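Local structure of N-acetylmuramoyl-L-alanine amidase domain-containing protein SAOUHSC_02979 (Staphylococcus aureus, 5T1Q) at residues A[61-66]-A[88-93]; A[55-60]-A[95-100]. The protein probably acts as a secreted peptidoglycan hydrolase with amidase activity, the part described here carrying a glucosaminidase-family and a CHAP domain. All coordinates share one frame; numbering follows the deposited sequence.

Both contacts lie in the helical, glucosaminidase-family part of the chain, their centres about 7 Å apart, and both use helix 58-78. Contact 2 joins the first turn of that helix, within 55-60, to the loop 95-100; contact 1 follows at once with the next turns, 61-66, set against the last turns of helix 82-93. In sequence the segments run 55-60, 61-66, 88-93, 95-100, so contact 2 encloses contact 1 and the two hold one helical hairpin and its exit. They are also linked directly: Arg61 forms a salt bridge with Asp56, Ile90 O probably accepts from Ser95 N, and Phe63 packs on the backbone of Ser95 and Gly96. Contact 1 is buried, contact 2 only partly.

Contact 1: residues A[61-66]-A[88-93]; sequences RQFVKS and QAILES
A chi1 of 175° turns the Phe63 ring away from its own backbone N and across to helix 82-93, while Ile90, whose CG1 stands opposite its own carbonyl carbon (chi1 -72°), extends CD1 to Val64. This is the apolar seam of a helical hairpin in the lysozyme-like, glucosaminidase-family domain: helices 58-78 and 82-93 follow one another in sequence, and the short segments run at 127° between their N-to-C directions, with axes 10.7 Å apart at closest approach.

Such spacing leaves room for an aromatic ring, and Phe63 supplies the largest share of the contact. The methyl group of Ala89 meets the ring at its edge, in the ring plane, its CB 3.8 Å from Phe63 CE2; so small a residue lets the ring come close to the helix backbone. The Ile90 side chain lies aslant that of Phe63, CG1 3.9 Å from Phe63 CD2. Beside this, Val64 CG2 meets Ile90 CD1 at 3.7 Å, two branched aliphatic groups that suit a buried interface. Ile202 of helix 195-205 also packs on Ile90, and Tyr222 on Val64, so the seam continues into the neighbouring helices.

Of segment 88-93, the polar side chain at the ring is Ser93, with OG placed obliquely 3.5 Å from Phe63 CZ. Its hydroxyl is satisfied within its own part of the fold, accepting from Gly96 N and donating to the carbonyl of Ala89. That oxygen is gripped twice, from opposite faces of its carbonyl plane: by Ser93 N at 3.0 Å and by Ser93 OG at 2.5 Å.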
loop_
_atom_site.group_PDB
_atom_site.type_symbol
_atom_site.label_atom_id
_atom_site.label_comp_id
_atom_site.label_asym_id
_atom_site.label_seq_id
_atom_site.Cartn_x
_atom_site.Cartn_y
_atom_site.Cartn_z
ATOM N N ARG A 61 8.301 -2.452 12.242
ATOM C CA ARG A 61 9.457 -2.921 13.028
ATOM C C ARG A 61 9.086 -4.154 13.859
ATOM O O ARG A 61 9.805 -5.146 13.855
ATOM C CB ARG A 61 9.954 -1.814 13.956
ATOM C CG ARG A 61 10.680 -0.657 13.271
ATOM C CD ARG A 61 10.645 0.579 14.163
ATOM N NE ARG A 61 11.780 1.482 13.989
ATOM C CZ ARG A 61 11.959 2.332 12.978
ATOM N NH1 ARG A 61 13.037 3.116 12.975
ATOM N NH2 ARG A 61 11.090 2.402 11.967
ATOM N N GLN A 62 7.960 -4.087 14.565
ATOM C CA GLN A 62 7.501 -5.218 15.373
ATOM C C GLN A 62 7.079 -6.418 14.495
ATOM O O GLN A 62 7.296 -7.565 14.868
ATOM C CB GLN A 62 6.368 -4.792 16.310
ATOM C CG GLN A 62 6.780 -3.736 17.332
ATOM C CD GLN A 62 7.874 -4.218 18.283
ATOM O OE1 GLN A 62 7.838 -5.351 18.786
ATOM N NE2 GLN A 62 8.843 -3.351 18.546
ATOM N N PHE A 63 6.496 -6.148 13.329
ATOM C CA PHE A 63 6.110 -7.221 12.411
ATOM C C PHE A 63 7.360 -7.955 11.901
ATOM O O PHE A 63 7.359 -9.175 11.773
ATOM C CB PHE A 63 5.288 -6.657 11.250
ATOM C CG PHE A 63 4.955 -7.663 10.198
ATOM C CD1 PHE A 63 3.923 -8.578 10.394
ATOM C CD2 PHE A 63 5.660 -7.693 8.997
ATOM C CE1 PHE A 63 3.604 -9.507 9.409
ATOM C CE2 PHE A 63 5.343 -8.620 8.009
ATOM C CZ PHE A 63 4.317 -9.527 8.218
ATOM N N VAL A 64 8.418 -7.204 11.616
ATOM C CA VAL A 64 9.676 -7.798 11.187
ATOM C C VAL A 64 10.199 -8.746 12.274
ATOM O O VAL A 64 10.629 -9.856 11.965
ATOM C CB VAL A 64 10.734 -6.719 10.845
ATOM C CG1 VAL A 64 12.119 -7.331 10.691
ATOM C CG2 VAL A 64 10.350 -5.981 9.570
ATOM N N LYS A 65 10.139 -8.317 13.538
ATOM C CA LYS A 65 10.612 -9.158 14.650
ATOM C C LYS A 65 9.755 -10.403 14.854
ATOM O O LYS A 65 10.260 -11.425 15.291
ATOM C CB LYS A 65 10.658 -8.381 15.962
ATOM C CG LYS A 65 11.674 -7.255 16.012
ATOM C CD LYS A 65 11.586 -6.567 17.370
ATOM C CE LYS A 65 12.510 -5.373 17.492
ATOM N NZ LYS A 65 12.395 -4.741 18.845
ATOM N N SER A 66 8.467 -10.314 14.538
ATOM C CA SER A 66 7.561 -11.457 14.694
ATOM C C SER A 66 7.857 -12.595 13.713
ATOM O O SER A 66 7.433 -13.720 13.956
ATOM C CB SER A 66 6.097 -11.041 14.509
ATOM O OG SER A 66 5.808 -10.767 13.143
ATOM N N GLN A 88 8.256 -8.974 1.012
ATOM C CA GLN A 88 6.982 -9.353 0.414
ATOM C C GLN A 88 5.906 -9.482 1.492
ATOM O O GLN A 88 4.769 -9.056 1.273
ATOM C CB GLN A 88 7.087 -10.641 -0.419
ATOM C CG GLN A 88 7.704 -10.424 -1.787
ATOM C CD GLN A 88 7.513 -11.609 -2.726
ATOM O OE1 GLN A 88 8.318 -12.538 -2.753
ATOM N NE2 GLN A 88 6.491 -11.528 -3.566
ATOM N N ALA A 89 6.268 -10.038 2.652
ATOM C CA ALA A 89 5.332 -10.138 3.768
ATOM C C ALA A 89 4.883 -8.739 4.187
ATOM O O ALA A 89 3.682 -8.489 4.338
ATOM C CB ALA A 89 5.945 -10.879 4.954
ATOM N N ILE A 90 5.846 -7.834 4.368
ATOM C CA ILE A 90 5.549 -6.438 4.732
ATOM C C ILE A 90 4.615 -5.764 3.712
ATOM O O ILE A 90 3.619 -5.150 4.085
ATOM C CB ILE A 90 6.850 -5.601 4.859
ATOM C CG1 ILE A 90 7.626 -6.004 6.115
ATOM C CG2 ILE A 90 6.542 -4.103 4.918
ATOM C CD1 ILE A 90 9.045 -5.467 6.159
ATOM N N LEU A 91 4.955 -5.886 2.431
ATOM C CA LEU A 91 4.197 -5.242 1.351
ATOM C C LEU A 91 2.772 -5.771 1.204
ATOM O O LEU A 91 1.803 -4.995 1.236
ATOM C CB LEU A 91 4.963 -5.383 0.033
ATOM C CG LEU A 91 4.451 -4.669 -1.226
ATOM C CD1 LEU A 91 5.544 -4.658 -2.280
ATOM C CD2 LEU A 91 3.180 -5.289 -1.795
ATOM N N GLU A 92 2.658 -7.093 1.090
ATOM C CA GLU A 92 1.382 -7.771 0.870
ATOM C C GLU A 92 0.423 -7.760 2.056
ATOM O O GLU A 92 -0.780 -7.839 1.854
ATOM C CB GLU A 92 1.631 -9.231 0.431
ATOM C CG GLU A 92 2.423 -9.379 -0.867
ATOM C CD GLU A 92 1.657 -8.984 -2.119
ATOM O OE1 GLU A 92 0.397 -8.971 -2.113
ATOM O OE2 GLU A 92 2.323 -8.712 -3.149
ATOM N N SER A 93 0.942 -7.706 3.282
ATOM C CA SER A 93 0.091 -7.694 4.493
ATOM C C SER A 93 -0.002 -6.330 5.176
ATOM O O SER A 93 -0.678 -6.205 6.206
ATOM C CB SER A 93 0.660 -8.656 5.524
ATOM O OG SER A 93 1.863 -8.152 6.069
#

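Contact 2: residues A[55-60]-A[95-100]; sequences VDSKDT and SGRSAL
Two buried hydroxyls meet in this contact: Thr60 OG1 and Ser95 OG are hydrogen-bonded, either possibly the donor, though their 2.4 Å spacing is too short to be taken literally. Each oxygen stands opposite its own carbonyl carbon (chi1 -59° in Thr60, -54° in Ser95), which turns the two toward one another. Small hydroxyl residues suit this place, since the backbones come close, with Thr60 CA 4.8 Å from Ser95 CA. Both side chains also touch Ile90, and Tyr206 packs on Thr60.

The charged interaction lies nearer the surface. Asp59 and Arg97 form a salt bridge, but its hydrogen bond, from NH1 of Arg97 to OD2 of Asp59, is weak. The bend at chi3 lays the arginine chain so that Asp59 OD2 lies 3.4 Å from both CD and NH1 of Arg97, the side chains crossing at about a right angle. The carboxylate and guanidinium planes stand 85° apart, so the two groups do not pair flat. The other terminal nitrogen of Arg97, NH2, forms a salt bridge with Asp94, which probably does more to fix the guanidinium.

By looser approach, Ser57 OG comes within 3.7 Å of Arg97 NH1. Ser57 occupies the N-cap position of helix 58-78, so the loop 95-100 leaving helix 82-93 packs on the N-terminal turn of helix 58-78, a loop-to-helix-start contact within the lysozyme-like glucosaminidase-family part.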
loop_
_atom_site.group_PDB
_atom_site.type_symbol
_atom_site.label_atom_id
_atom_site.label_comp_id
_atom_site.label_asym_id
_atom_site.label_seq_id
_atom_site.Cartn_x
_atom_site.Cartn_y
_atom_site.Cartn_z
ATOM N N VAL A 55 6.549 4.244 4.151
ATOM C CA VAL A 55 5.980 5.041 5.227
ATOM C C VAL A 55 6.511 4.355 6.486
ATOM O O VAL A 55 6.094 3.249 6.807
ATOM C CB VAL A 55 4.445 5.040 5.205
ATOM C CG1 VAL A 55 3.896 5.756 6.433
ATOM C CG2 VAL A 55 3.932 5.689 3.926
ATOM N N ASP A 56 7.469 4.998 7.155
ATOM C CA ASP A 56 8.114 4.468 8.368
ATOM C C ASP A 56 7.053 4.182 9.441
ATOM O O ASP A 56 6.066 4.914 9.549
ATOM C CB ASP A 56 9.153 5.485 8.869
ATOM C CG ASP A 56 10.083 4.923 9.928
ATOM O OD1 ASP A 56 10.349 3.701 9.929
ATOM O OD2 ASP A 56 10.581 5.726 10.749
ATOM N N SER A 57 7.252 3.128 10.235
ATOM C CA SER A 57 6.232 2.711 11.209
ATOM C C SER A 57 6.771 1.773 12.289
ATOM O O SER A 57 7.644 0.943 12.018
ATOM C CB SER A 57 5.101 2.001 10.438
ATOM O OG SER A 57 4.124 1.445 11.293
ATOM N N LYS A 58 6.249 1.897 13.511
ATOM C CA LYS A 58 6.665 0.991 14.591
ATOM C C LYS A 58 5.985 -0.380 14.406
ATOM O O LYS A 58 6.521 -1.393 14.838
ATOM C CB LYS A 58 6.401 1.562 15.995
ATOM C CG LYS A 58 7.159 0.780 17.074
ATOM C CD LYS A 58 7.011 1.331 18.490
ATOM C CE LYS A 58 5.644 1.041 19.097
ATOM N NZ LYS A 58 5.567 1.496 20.517
ATOM N N ASP A 59 4.805 -0.405 13.783
ATOM C CA ASP A 59 4.129 -1.678 13.490
ATOM C C ASP A 59 4.998 -2.543 12.580
ATOM O O ASP A 59 5.124 -3.741 12.807
ATOM C CB ASP A 59 2.759 -1.458 12.837
ATOM C CG ASP A 59 1.704 -0.955 13.821
ATOM O OD1 ASP A 59 1.819 -1.229 15.038
ATOM O OD2 ASP A 59 0.735 -0.309 13.364
ATOM N N THR A 60 5.610 -1.922 11.575
ATOM C CA THR A 60 6.479 -2.636 10.633
ATOM C C THR A 60 7.690 -3.232 11.350
ATOM O O THR A 60 8.054 -4.380 11.102
ATOM C CB THR A 60 6.921 -1.739 9.441
ATOM O OG1 THR A 60 5.766 -1.257 8.730
ATOM C CG2 THR A 60 7.806 -2.507 8.477
ATOM N N SER A 95 2.468 -4.740 6.776
ATOM C CA SER A 95 3.128 -4.953 8.063
ATOM C C SER A 95 2.228 -5.647 9.082
ATOM O O SER A 95 2.210 -5.285 10.250
ATOM C CB SER A 95 3.640 -3.625 8.595
ATOM O OG SER A 95 4.458 -2.993 7.610
ATOM N N GLY A 96 1.476 -6.632 8.606
ATOM C CA GLY A 96 0.601 -7.442 9.450
ATOM C C GLY A 96 -0.780 -6.895 9.747
ATOM O O GLY A 96 -1.578 -7.582 10.371
ATOM N N ARG A 97 -1.084 -5.689 9.261
ATOM C CA ARG A 97 -2.368 -5.027 9.562
ATOM C C ARG A 97 -3.564 -5.443 8.701
ATOM O O ARG A 97 -4.695 -5.259 9.112
ATOM C CB ARG A 97 -2.178 -3.505 9.527
ATOM C CG ARG A 97 -1.221 -3.050 10.623
ATOM C CD ARG A 97 -0.857 -1.572 10.597
ATOM N NE ARG A 97 -0.128 -1.193 9.392
ATOM C CZ ARG A 97 0.537 -0.050 9.223
ATOM N NH1 ARG A 97 0.645 0.835 10.212
ATOM N NH2 ARG A 97 1.149 0.196 8.061
ATOM N N SER A 98 -3.325 -6.008 7.525
ATOM C CA SER A 98 -4.428 -6.420 6.644
ATOM C C SER A 98 -5.328 -7.498 7.271
ATOM O O SER A 98 -4.852 -8.371 7.986
ATOM C CB SER A 98 -3.876 -6.958 5.337
ATOM O OG SER A 98 -4.913 -7.352 4.449
ATOM N N ALA A 99 -6.619 -7.440 6.967
ATOM C CA ALA A 99 -7.571 -8.433 7.463
ATOM C C ALA A 99 -7.233 -9.827 6.916
ATOM O O ALA A 99 -7.574 -10.836 7.524
ATOM C CB ALA A 99 -8.993 -8.044 7.094
ATOM N N LEU A 100 -6.558 -9.857 5.766
ATOM C CA LEU A 100 -6.109 -11.095 5.132
ATOM C C LEU A 100 -4.932 -11.717 5.894
ATOM O O LEU A 100 -4.729 -12.928 5.840
ATOM C CB LEU A 100 -5.676 -10.809 3.685
ATOM C CG LEU A 100 -5.104 -11.954 2.849
ATOM C CD1 LEU A 100 -6.076 -13.121 2.758
ATOM C CD2 LEU A 100 -4.749 -11.451 1.457
#